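Local coordinates for putative lipoprotein (Campylobacter jejuni subsp. jejuni, PDB 4GIO) that is of unknown function but is a probable lipoprotein whose domain adopts a variant of the immunoglobulin fold, at residues F40-Y54 with Q75-K89. Numbering follows the deposited sequence.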
# COMPACT_ATOMS: atom_id res chain seq x y z
N PHE A 40 7.48 -1.62 -2.21
CA PHE A 40 6.69 -0.58 -2.88
C PHE A 40 6.64 0.65 -2.01
O PHE A 40 6.83 0.55 -0.78
CB PHE A 40 5.30 -1.07 -3.34
CG PHE A 40 4.32 -1.36 -2.22
CD1 PHE A 40 3.63 -0.31 -1.58
CD2 PHE A 40 4.07 -2.69 -1.81
CE1 PHE A 40 2.70 -0.58 -0.57
CE2 PHE A 40 3.11 -3.00 -0.77
CZ PHE A 40 2.42 -1.91 -0.16
N GLU A 41 6.38 1.80 -2.65
CA GLU A 41 6.24 3.10 -1.93
C GLU A 41 5.02 3.78 -2.46
O GLU A 41 4.85 3.86 -3.68
CB GLU A 41 7.41 4.04 -2.20
CG GLU A 41 8.62 3.72 -1.37
CD GLU A 41 9.88 4.61 -1.70
OE1 GLU A 41 11.01 4.26 -1.21
OE2 GLU A 41 9.74 5.64 -2.44
N VAL A 42 4.13 4.19 -1.57
CA VAL A 42 2.92 4.88 -2.00
C VAL A 42 3.02 6.25 -1.31
O VAL A 42 3.28 6.31 -0.12
CB VAL A 42 1.66 4.12 -1.61
CG1 VAL A 42 0.34 4.90 -1.98
CG2 VAL A 42 1.64 2.69 -2.26
N ILE A 43 2.82 7.33 -2.06
CA ILE A 43 2.88 8.65 -1.46
C ILE A 43 1.42 9.12 -1.32
O ILE A 43 0.64 9.06 -2.27
CB ILE A 43 3.69 9.64 -2.31
CG1 ILE A 43 5.13 9.14 -2.42
CG2 ILE A 43 3.64 11.09 -1.64
CD1 ILE A 43 5.97 9.89 -3.41
N LEU A 44 1.08 9.57 -0.11
CA LEU A 44 -0.27 10.01 0.24
C LEU A 44 -0.21 11.49 0.63
O LEU A 44 0.81 11.94 1.16
CB LEU A 44 -0.82 9.20 1.41
CG LEU A 44 -0.82 7.66 1.17
CD1 LEU A 44 -1.16 6.92 2.41
CD2 LEU A 44 -1.80 7.21 0.05
N ARG A 45 -1.25 12.25 0.31
CA ARG A 45 -1.44 13.60 0.91
C ARG A 45 -2.87 14.10 0.93
O ARG A 45 -3.67 13.84 0.01
CB ARG A 45 -0.51 14.72 0.42
CG ARG A 45 0.02 14.62 -0.93
CD ARG A 45 0.45 16.06 -1.46
NE ARG A 45 1.85 16.44 -1.32
CZ ARG A 45 2.29 17.27 -0.37
NH1 ARG A 45 3.56 17.58 -0.31
NH2 ARG A 45 1.45 17.77 0.51
N SER A 46 -3.15 14.87 1.97
CA SER A 46 -4.49 15.28 2.26
C SER A 46 -4.45 16.68 2.80
O SER A 46 -3.56 17.03 3.56
CB SER A 46 -5.04 14.36 3.34
OG SER A 46 -6.37 14.77 3.65
N THR A 47 -5.44 17.48 2.42
CA THR A 47 -5.50 18.82 2.97
C THR A 47 -5.70 18.83 4.48
O THR A 47 -5.04 19.58 5.20
CB THR A 47 -6.64 19.64 2.38
OG1 THR A 47 -6.90 19.23 1.01
CG2 THR A 47 -6.24 21.12 2.53
N PHE A 48 -6.55 17.94 4.95
CA PHE A 48 -6.90 17.79 6.35
C PHE A 48 -6.33 16.51 6.88
O PHE A 48 -6.22 15.50 6.18
CB PHE A 48 -8.43 17.66 6.46
CG PHE A 48 -9.15 18.80 5.85
CD1 PHE A 48 -8.79 20.13 6.20
CD2 PHE A 48 -10.23 18.58 4.99
CE1 PHE A 48 -9.47 21.22 5.68
CE2 PHE A 48 -10.92 19.67 4.46
CZ PHE A 48 -10.53 20.99 4.80
N ALA A 49 -5.99 16.54 8.15
CA ALA A 49 -5.46 15.38 8.83
C ALA A 49 -6.49 14.23 8.76
O ALA A 49 -7.67 14.43 8.93
CB ALA A 49 -5.14 15.75 10.27
N LYS A 50 -6.04 13.02 8.44
CA LYS A 50 -6.97 11.89 8.34
C LYS A 50 -6.35 10.68 9.00
O LYS A 50 -5.14 10.46 8.84
CB LYS A 50 -7.11 11.50 6.87
CG LYS A 50 -8.40 11.86 6.23
CD LYS A 50 -8.10 12.92 5.21
CE LYS A 50 -9.06 12.93 4.05
NZ LYS A 50 -10.39 13.41 4.53
N ASP A 51 -7.16 9.88 9.68
CA ASP A 51 -6.69 8.60 10.15
C ASP A 51 -7.27 7.58 9.16
O ASP A 51 -8.47 7.58 8.87
CB ASP A 51 -7.14 8.27 11.58
CG ASP A 51 -6.37 9.08 12.65
OD1 ASP A 51 -5.12 9.23 12.57
OD2 ASP A 51 -7.03 9.63 13.54
N VAL A 52 -6.39 6.76 8.63
CA VAL A 52 -6.81 5.69 7.76
C VAL A 52 -6.34 4.34 8.19
O VAL A 52 -5.44 4.20 9.04
CB VAL A 52 -6.35 5.97 6.30
CG1 VAL A 52 -6.85 7.32 5.90
CG2 VAL A 52 -4.82 5.86 6.20
N ILE A 53 -6.97 3.32 7.59
CA ILE A 53 -6.59 1.94 7.90
C ILE A 53 -6.26 1.27 6.58
O ILE A 53 -7.04 1.35 5.66
CB ILE A 53 -7.72 1.18 8.65
CG1 ILE A 53 -7.77 1.62 10.13
CG2 ILE A 53 -7.52 -0.36 8.52
CD1 ILE A 53 -9.14 1.35 10.77
N TYR A 54 -5.07 0.67 6.46
CA TYR A 54 -4.68 0.02 5.19
C TYR A 54 -4.44 -1.51 5.30
O TYR A 54 -4.15 -2.04 6.41
CB TYR A 54 -3.49 0.71 4.59
CG TYR A 54 -2.20 0.54 5.28
CD1 TYR A 54 -1.40 -0.55 5.02
CD2 TYR A 54 -1.76 1.49 6.25
CE1 TYR A 54 -0.15 -0.70 5.70
CE2 TYR A 54 -0.52 1.38 6.88
CZ TYR A 54 0.27 0.29 6.61
OH TYR A 54 1.44 0.12 7.23
N GLN A 75 -3.65 -2.12 9.32
CA GLN A 75 -2.72 -1.20 10.02
C GLN A 75 -3.29 0.19 10.03
O GLN A 75 -3.79 0.67 9.00
CB GLN A 75 -1.40 -1.14 9.28
CG GLN A 75 -0.72 -2.48 9.17
CD GLN A 75 -0.16 -2.90 10.51
OE1 GLN A 75 0.67 -2.17 11.09
NE2 GLN A 75 -0.59 -4.06 11.02
N ALA A 76 -3.15 0.90 11.13
CA ALA A 76 -3.59 2.31 11.17
C ALA A 76 -2.49 3.19 10.71
O ALA A 76 -1.27 2.89 10.88
CB ALA A 76 -4.02 2.72 12.60
N LEU A 77 -2.89 4.31 10.11
CA LEU A 77 -1.91 5.25 9.64
C LEU A 77 -2.51 6.63 9.78
O LEU A 77 -3.66 6.86 9.36
CB LEU A 77 -1.51 4.97 8.20
CG LEU A 77 -0.66 6.02 7.48
CD1 LEU A 77 0.80 6.10 8.03
CD2 LEU A 77 -0.60 5.74 5.93
N ARG A 78 -1.72 7.54 10.37
CA ARG A 78 -2.08 8.94 10.49
C ARG A 78 -1.53 9.75 9.31
O ARG A 78 -0.32 9.75 9.05
CB ARG A 78 -1.52 9.53 11.79
CG ARG A 78 -1.81 11.02 11.92
CD ARG A 78 -3.17 11.21 12.52
NE ARG A 78 -3.46 12.61 12.80
CZ ARG A 78 -4.64 13.06 13.24
NH1 ARG A 78 -5.64 12.22 13.46
NH2 ARG A 78 -4.81 14.35 13.47
N ILE A 79 -2.39 10.42 8.57
CA ILE A 79 -1.93 11.34 7.50
C ILE A 79 -2.11 12.80 8.04
O ILE A 79 -3.26 13.25 8.20
CB ILE A 79 -2.74 11.13 6.20
CG1 ILE A 79 -2.57 9.66 5.74
CG2 ILE A 79 -2.24 12.00 5.10
CD1 ILE A 79 -3.55 9.32 4.66
N PRO A 80 -1.00 13.46 8.43
CA PRO A 80 -1.06 14.88 8.94
C PRO A 80 -1.52 15.84 7.86
O PRO A 80 -1.29 15.61 6.69
CB PRO A 80 0.40 15.19 9.34
CG PRO A 80 1.01 13.84 9.65
CD PRO A 80 0.36 12.91 8.59
N ALA A 81 -2.22 16.90 8.26
CA ALA A 81 -2.61 17.92 7.32
C ALA A 81 -1.48 18.48 6.39
O ALA A 81 -0.47 18.97 6.84
CB ALA A 81 -3.40 19.07 8.07
N GLY A 82 -1.70 18.41 5.08
CA GLY A 82 -0.74 18.91 4.09
C GLY A 82 0.72 18.49 4.11
O GLY A 82 1.53 19.14 3.45
N GLN A 83 1.07 17.43 4.86
CA GLN A 83 2.43 16.83 4.91
C GLN A 83 2.40 15.59 3.98
O GLN A 83 1.51 14.76 4.09
CB GLN A 83 2.73 16.28 6.32
CG GLN A 83 3.51 17.15 7.38
CD GLN A 83 4.01 16.29 8.59
OE1 GLN A 83 4.48 15.16 8.40
NE2 GLN A 83 3.87 16.81 9.83
N GLU A 84 3.38 15.45 3.09
CA GLU A 84 3.53 14.21 2.32
C GLU A 84 3.83 13.03 3.22
O GLU A 84 4.65 13.13 4.08
CB GLU A 84 4.63 14.39 1.28
CG GLU A 84 4.90 13.25 0.41
CD GLU A 84 5.99 13.59 -0.61
OE1 GLU A 84 5.71 14.31 -1.61
OE2 GLU A 84 7.14 13.13 -0.40
N VAL A 85 3.11 11.91 3.05
CA VAL A 85 3.34 10.67 3.86
C VAL A 85 3.79 9.57 2.86
O VAL A 85 3.12 9.35 1.84
CB VAL A 85 2.03 10.23 4.62
CG1 VAL A 85 2.14 8.81 5.21
CG2 VAL A 85 1.67 11.23 5.76
N ILE A 86 4.93 8.92 3.13
CA ILE A 86 5.46 7.93 2.23
C ILE A 86 5.21 6.56 2.88
O ILE A 86 5.75 6.27 3.94
CB ILE A 86 6.96 8.16 2.02
CG1 ILE A 86 7.22 9.60 1.52
CG2 ILE A 86 7.53 7.13 1.05
CD1 ILE A 86 7.75 9.72 0.03
N LEU A 87 4.34 5.76 2.29
CA LEU A 87 4.05 4.41 2.84
C LEU A 87 4.97 3.41 2.09
O LEU A 87 4.86 3.21 0.85
CB LEU A 87 2.54 4.05 2.70
CG LEU A 87 2.15 2.66 3.19
CD1 LEU A 87 2.48 2.47 4.67
CD2 LEU A 87 0.68 2.31 2.87
N ARG A 88 5.87 2.81 2.83
CA ARG A 88 6.86 1.92 2.25
C ARG A 88 6.76 0.48 2.80
O ARG A 88 6.77 0.29 4.02
CB ARG A 88 8.24 2.53 2.50
CG ARG A 88 9.38 1.76 1.81
CD ARG A 88 10.62 2.66 1.51
NE ARG A 88 11.37 3.04 2.71
CZ ARG A 88 11.26 4.21 3.35
NH1 ARG A 88 10.40 5.14 2.92
NH2 ARG A 88 11.99 4.42 4.43
N LYS A 89 6.59 -0.52 1.93
CA LYS A 89 6.42 -1.89 2.43
C LYS A 89 7.31 -2.83 1.69
O LYS A 89 7.60 -2.63 0.54
CB LYS A 89 4.98 -2.43 2.21
CG LYS A 89 3.91 -1.60 2.92
CD LYS A 89 4.13 -1.45 4.37
CE LYS A 89 3.59 -2.47 5.29
NZ LYS A 89 3.38 -1.84 6.69
O HOH W 1 5.37 17.57 2.43
O HOH W 2 -1.13 15.09 3.94
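Lys89 joins Phe40 to Tyr54 across the two sheets of an immunoglobulin-like sandwich. Lys89 CB lies over one face of the Phe40 ring, offset toward the rim, a CH-pi contact 3.8 Å from the centroid, and Lys89 CG follows at 3.4 Å from Phe40 CZ. Bends at chi2 and chi3 (-55° and -88°) then turn the chain off the ring; Lys89 CE comes within 3.9 Å of Tyr54 OH, and Lys89 NZ, at the edge of the phenol and in its plane, donates a 2.8 Å hydrogen bond to that OH. A salt bridge from NZ to Glu72 gives the ammonium a second partner. The Tyr54 ring is sandwiched: Leu87 CD2 sits 4.0 Å above its centre, Gln75 CB covers the opposite face nearer the rim, and Leu77 CB meets its edge. Further along, Leu44 CD1 reaches across to Leu77 CD2 (3.8 Å) and Ile79 CD1, packing one sheet against the other in the apolar interior, while Asp51 and Arg78 form a salt bridge on the outer face. Where 45-49 and 80-84 pass from one sheet to the other, Gly82 N donates a 2.8 Å hydrogen bond to Ser46 O, and a water accepts from Ser46 N and lies within hydrogen-bonding distance of Pro80 O and Gln83 O. Strand 40-44 pairs antiparallel with 85-89 in one sheet, and 50-54 with 75-79 in the facing one; strand 25-32 flanks 38-44, and strand 98-105 lies beside 50-59, its Leu101 touching both Val42 and Tyr54.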